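Local coordinates for protein insect group II chitinase (Ostrinia furnacalis, PDB 5Y2A) that probably hydrolyses the beta-1,4 linkages of chitin as a catalytic domain of an insect group II chitinase of glycoside hydrolase family 18, at residues Phe226-Trp231 / Arg333-Gly338. Residues are numbered along the deposited sequence; the frame is centred on the assembly and turned at random.
Sequences FTVNYW and RAMELG. With NAG (2-acetamido-2-deoxy-beta-D-glucopyranose), chain C.
Val228, on helix 224-233, and Leu337, in the turn that follows helix 322-334, mark the closest backbone approach, with Val228 CA and Leu337 CA 9.2 Å apart, so side chains alone bridge the gap. In 333-338 the backbone departs from helical angles at Glu336, whose positive phi (58°) belongs to a Schellman motif; the chain then turns into strand 339-343, and the CB atoms of Met335 and Leu337 both point toward helix 224-233. Val228 meets both partners through one branch: CG1, set anti to the backbone N (chi1 170°), lies 3.7 Å from Leu337 CD1 and 4.0 Å from Met335 CE. The Met335 chain, bent at chi2 and chi3, brings its terminal methyl also to Asn229, where CE sits 3.8 Å from OD1, the two side chains crossing at about a right angle. The other end of this amide is bonded to Asn225 O through ND2, which also lies 3.5 Å from O5 of the N-acetylglucosamine. With an alanine at Asn229, Asn225 O would probably lose this side-chain donor, and the Met335 methyl and the sugar ring would lose a neighbour. Val243 of strand 241-254 touches both Val228 and Leu337, extending the apolar patch inward. The contact thus joins outer helix 224-233 of the family 18 TIM barrel, over strand 241-254, to the turn entering its parallel neighbour 339-343, beside a surface glycan.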
ATOM      1  N   PHE A 226      -0.151  29.389   6.264  1.00 18.00           N
ATOM      2  CA  PHE A 226       0.508  29.294   7.561  1.00 18.89           C
ATOM      3  C   PHE A 226       1.879  28.654   7.417  1.00 19.72           C
ATOM      4  O   PHE A 226       2.872  29.161   7.955  1.00 19.84           O
ATOM      5  CB  PHE A 226      -0.330  28.503   8.568  1.00 19.05           C
ATOM      6  CG  PHE A 226       0.324  28.404   9.923  1.00 22.57           C
ATOM      7  CD1 PHE A 226       1.300  27.442  10.179  1.00 19.68           C
ATOM      8  CD2 PHE A 226      -0.004  29.302  10.928  1.00 21.28           C
ATOM      9  CE1 PHE A 226       1.924  27.373  11.410  1.00 21.58           C
ATOM     10  CE2 PHE A 226       0.609  29.233  12.162  1.00 22.38           C
ATOM     11  CZ  PHE A 226       1.579  28.270  12.404  1.00 24.58           C
ATOM     12  N   THR A 227       1.951  27.528   6.699  1.00 17.76           N
ATOM     13  CA  THR A 227       3.213  26.811   6.550  1.00 15.50           C
ATOM     14  C   THR A 227       4.317  27.727   6.040  1.00 19.17           C
ATOM     15  O   THR A 227       5.440  27.722   6.561  1.00 18.51           O
ATOM     16  CB  THR A 227       3.034  25.627   5.597  1.00 17.17           C
ATOM     17  OG1 THR A 227       2.021  24.744   6.101  1.00 16.40           O
ATOM     18  CG2 THR A 227       4.341  24.879   5.445  1.00 14.83           C
ATOM     19  N   VAL A 228       4.013  28.515   5.007  1.00 14.64           N
ATOM     20  CA  VAL A 228       5.020  29.385   4.411  1.00 17.70           C
ATOM     21  C   VAL A 228       5.454  30.448   5.409  1.00 17.33           C
ATOM     22  O   VAL A 228       6.651  30.678   5.618  1.00 18.26           O
ATOM     23  CB  VAL A 228       4.492  30.010   3.107  1.00 16.51           C
ATOM     24  CG1 VAL A 228       5.439  31.101   2.614  1.00 15.63           C
ATOM     25  CG2 VAL A 228       4.316  28.938   2.031  1.00 15.28           C
ATOM     26  N   ASN A 229       4.485  31.114   6.040  1.00 18.70           N
ATOM     27  CA  ASN A 229       4.829  32.147   7.008  1.00 22.67           C
ATOM     28  C   ASN A 229       5.541  31.566   8.221  1.00 23.23           C
ATOM     29  O   ASN A 229       6.423  32.219   8.794  1.00 20.36           O
ATOM     30  CB  ASN A 229       3.571  32.912   7.417  1.00 20.00           C
ATOM     31  CG  ASN A 229       3.160  33.922   6.373  1.00 24.35           C
ATOM     32  OD1 ASN A 229       3.790  34.968   6.231  1.00 24.41           O
ATOM     33  ND2 ASN A 229       2.106  33.612   5.624  1.00 21.37           N
ATOM     34  N   TYR A 230       5.205  30.333   8.606  1.00 19.30           N
ATOM     35  CA  TYR A 230       5.890  29.711   9.735  1.00 20.65           C
ATOM     36  C   TYR A 230       7.363  29.472   9.424  1.00 21.83           C
ATOM     37  O   TYR A 230       8.231  29.748  10.259  1.00 21.37           O
ATOM     38  CB  TYR A 230       5.202  28.399  10.113  1.00 20.32           C
ATOM     39  CG  TYR A 230       5.597  27.879  11.478  1.00 23.17           C
ATOM     40  CD1 TYR A 230       5.257  28.575  12.636  1.00 27.66           C
ATOM     41  CD2 TYR A 230       6.321  26.696  11.610  1.00 22.40           C
ATOM     42  CE1 TYR A 230       5.617  28.103  13.888  1.00 24.89           C
ATOM     43  CE2 TYR A 230       6.686  26.216  12.860  1.00 24.09           C
ATOM     44  CZ  TYR A 230       6.329  26.924  13.994  1.00 27.11           C
ATOM     45  OH  TYR A 230       6.687  26.451  15.236  1.00 27.07           O
ATOM     46  N   TRP A 231       7.668  28.967   8.225  1.00 21.90           N
ATOM     47  CA  TRP A 231       9.064  28.800   7.828  1.00 17.68           C
ATOM     48  C   TRP A 231       9.797  30.137   7.812  1.00 21.06           C
ATOM     49  O   TRP A 231      10.942  30.233   8.274  1.00 20.74           O
ATOM     50  CB  TRP A 231       9.152  28.127   6.458  1.00 21.52           C
ATOM     51  CG  TRP A 231       9.106  26.645   6.556  1.00 19.59           C
ATOM     52  CD1 TRP A 231       7.994  25.858   6.592  1.00 17.03           C
ATOM     53  CD2 TRP A 231      10.225  25.767   6.675  1.00 15.57           C
ATOM     54  NE1 TRP A 231       8.355  24.538   6.703  1.00 15.24           N
ATOM     55  CE2 TRP A 231       9.720  24.457   6.768  1.00 15.55           C
ATOM     56  CE3 TRP A 231      11.610  25.962   6.719  1.00 16.41           C
ATOM     57  CZ2 TRP A 231      10.548  23.347   6.904  1.00 16.16           C
ATOM     58  CZ3 TRP A 231      12.430  24.855   6.839  1.00 18.20           C
ATOM     59  CH2 TRP A 231      11.896  23.564   6.929  1.00 18.01           C
ATOM     60  N   ARG A 333       4.827  34.450  -6.214  1.00 18.50           N
ATOM     61  CA  ARG A 333       5.395  35.664  -6.773  1.00 20.93           C
ATOM     62  C   ARG A 333       5.114  36.869  -5.879  1.00 21.41           C
ATOM     63  O   ARG A 333       6.008  37.697  -5.653  1.00 21.68           O
ATOM     64  CB  ARG A 333       4.863  35.883  -8.185  1.00 22.86           C
ATOM     65  CG  ARG A 333       5.677  36.875  -8.952  1.00 33.97           C
ATOM     66  CD  ARG A 333       5.444  36.744 -10.426  1.00 33.57           C
ATOM     67  NE  ARG A 333       6.130  37.810 -11.138  1.00 40.32           N
ATOM     68  CZ  ARG A 333       6.297  37.839 -12.454  1.00 52.49           C
ATOM     69  NH1 ARG A 333       5.824  36.853 -13.203  1.00 42.35           N
ATOM     70  NH2 ARG A 333       6.940  38.851 -13.018  1.00 50.95           N
ATOM     71  N   ALA A 334       3.899  36.967  -5.335  1.00 21.33           N
ATOM     72  CA  ALA A 334       3.567  38.092  -4.466  1.00 19.22           C
ATOM     73  C   ALA A 334       4.407  38.087  -3.197  1.00 23.77           C
ATOM     74  O   ALA A 334       4.858  39.145  -2.743  1.00 21.64           O
ATOM     75  CB  ALA A 334       2.076  38.072  -4.125  1.00 22.46           C
ATOM     76  N   MET A 335       4.598  36.910  -2.594  1.00 20.91           N
ATOM     77  CA  MET A 335       5.434  36.730  -1.412  1.00 19.72           C
ATOM     78  C   MET A 335       6.924  36.769  -1.721  1.00 17.85           C
ATOM     79  O   MET A 335       7.730  36.707  -0.783  1.00 20.00           O
ATOM     80  CB  MET A 335       5.087  35.399  -0.733  1.00 18.49           C
ATOM     81  CG  MET A 335       3.728  35.359  -0.058  1.00 21.00           C
ATOM     82  SD  MET A 335       3.719  36.197   1.537  1.00 23.74           S
ATOM     83  CE  MET A 335       4.649  35.021   2.506  1.00 19.34           C
ATOM     84  N   GLU A 336       7.305  36.840  -2.998  1.00 21.05           N
ATOM     85  CA  GLU A 336       8.710  36.882  -3.410  1.00 18.74           C
ATOM     86  C   GLU A 336       9.484  35.665  -2.898  1.00 21.19           C
ATOM     87  O   GLU A 336      10.585  35.776  -2.354  1.00 19.08           O
ATOM     88  CB  GLU A 336       9.365  38.193  -2.961  1.00 23.01           C
ATOM     89  CG  GLU A 336       8.625  39.427  -3.474  1.00 35.21           C
ATOM     90  CD  GLU A 336       9.204  40.729  -2.952  1.00 52.44           C
ATOM     91  OE1 GLU A 336       9.487  41.623  -3.775  1.00 54.07           O
ATOM     92  OE2 GLU A 336       9.364  40.862  -1.719  1.00 58.74           O
ATOM     93  N   LEU A 337       8.907  34.485  -3.108  1.00 18.59           N
ATOM     94  CA  LEU A 337       9.516  33.243  -2.663  1.00 18.39           C
ATOM     95  C   LEU A 337      10.452  32.723  -3.754  1.00 18.16           C
ATOM     96  O   LEU A 337      10.678  33.384  -4.768  1.00 19.35           O
ATOM     97  CB  LEU A 337       8.435  32.227  -2.300  1.00 15.78           C
ATOM     98  CG  LEU A 337       7.420  32.726  -1.267  1.00 18.77           C
ATOM     99  CD1 LEU A 337       6.371  31.658  -0.971  1.00 15.25           C
ATOM    100  CD2 LEU A 337       8.125  33.167   0.012  1.00 18.19           C
ATOM    101  N   GLY A 338      11.001  31.521  -3.556  1.00 14.77           N
ATOM    102  CA  GLY A 338      11.956  30.977  -4.510  1.00 16.68           C
ATOM    103  C   GLY A 338      11.336  30.331  -5.731  1.00 16.21           C
ATOM    104  O   GLY A 338      11.976  30.256  -6.787  1.00 16.51           O
TER
HETATM  105  C1  NAG C   1      -1.633  34.419   5.645  1.00 24.90           C
HETATM  106  C2  NAG C   1      -2.902  35.256   5.730  1.00 26.09           C
HETATM  107  C3  NAG C   1      -2.595  36.629   6.333  1.00 32.20           C
HETATM  108  C4  NAG C   1      -1.826  36.505   7.645  1.00 35.49           C
HETATM  109  C5  NAG C   1      -0.634  35.567   7.478  1.00 33.78           C
HETATM  110  C6  NAG C   1       0.078  35.268   8.780  1.00 32.39           C
HETATM  111  C7  NAG C   1      -4.812  35.100   4.200  1.00 24.93           C
HETATM  112  C8  NAG C   1      -5.324  35.384   2.819  1.00 26.82           C
HETATM  113  N2  NAG C   1      -3.533  35.416   4.430  1.00 22.36           N
HETATM  114  O3  NAG C   1      -3.830  37.310   6.524  1.00 34.96           O
HETATM  115  O4  NAG C   1      -1.256  37.760   8.007  1.00 41.17           O
HETATM  116  O5  NAG C   1      -1.052  34.310   6.928  1.00 26.90           O
HETATM  117  O6  NAG C   1      -0.721  34.471   9.644  1.00 37.35           O
HETATM  118  O7  NAG C   1      -5.519  34.595   5.062  1.00 25.64           O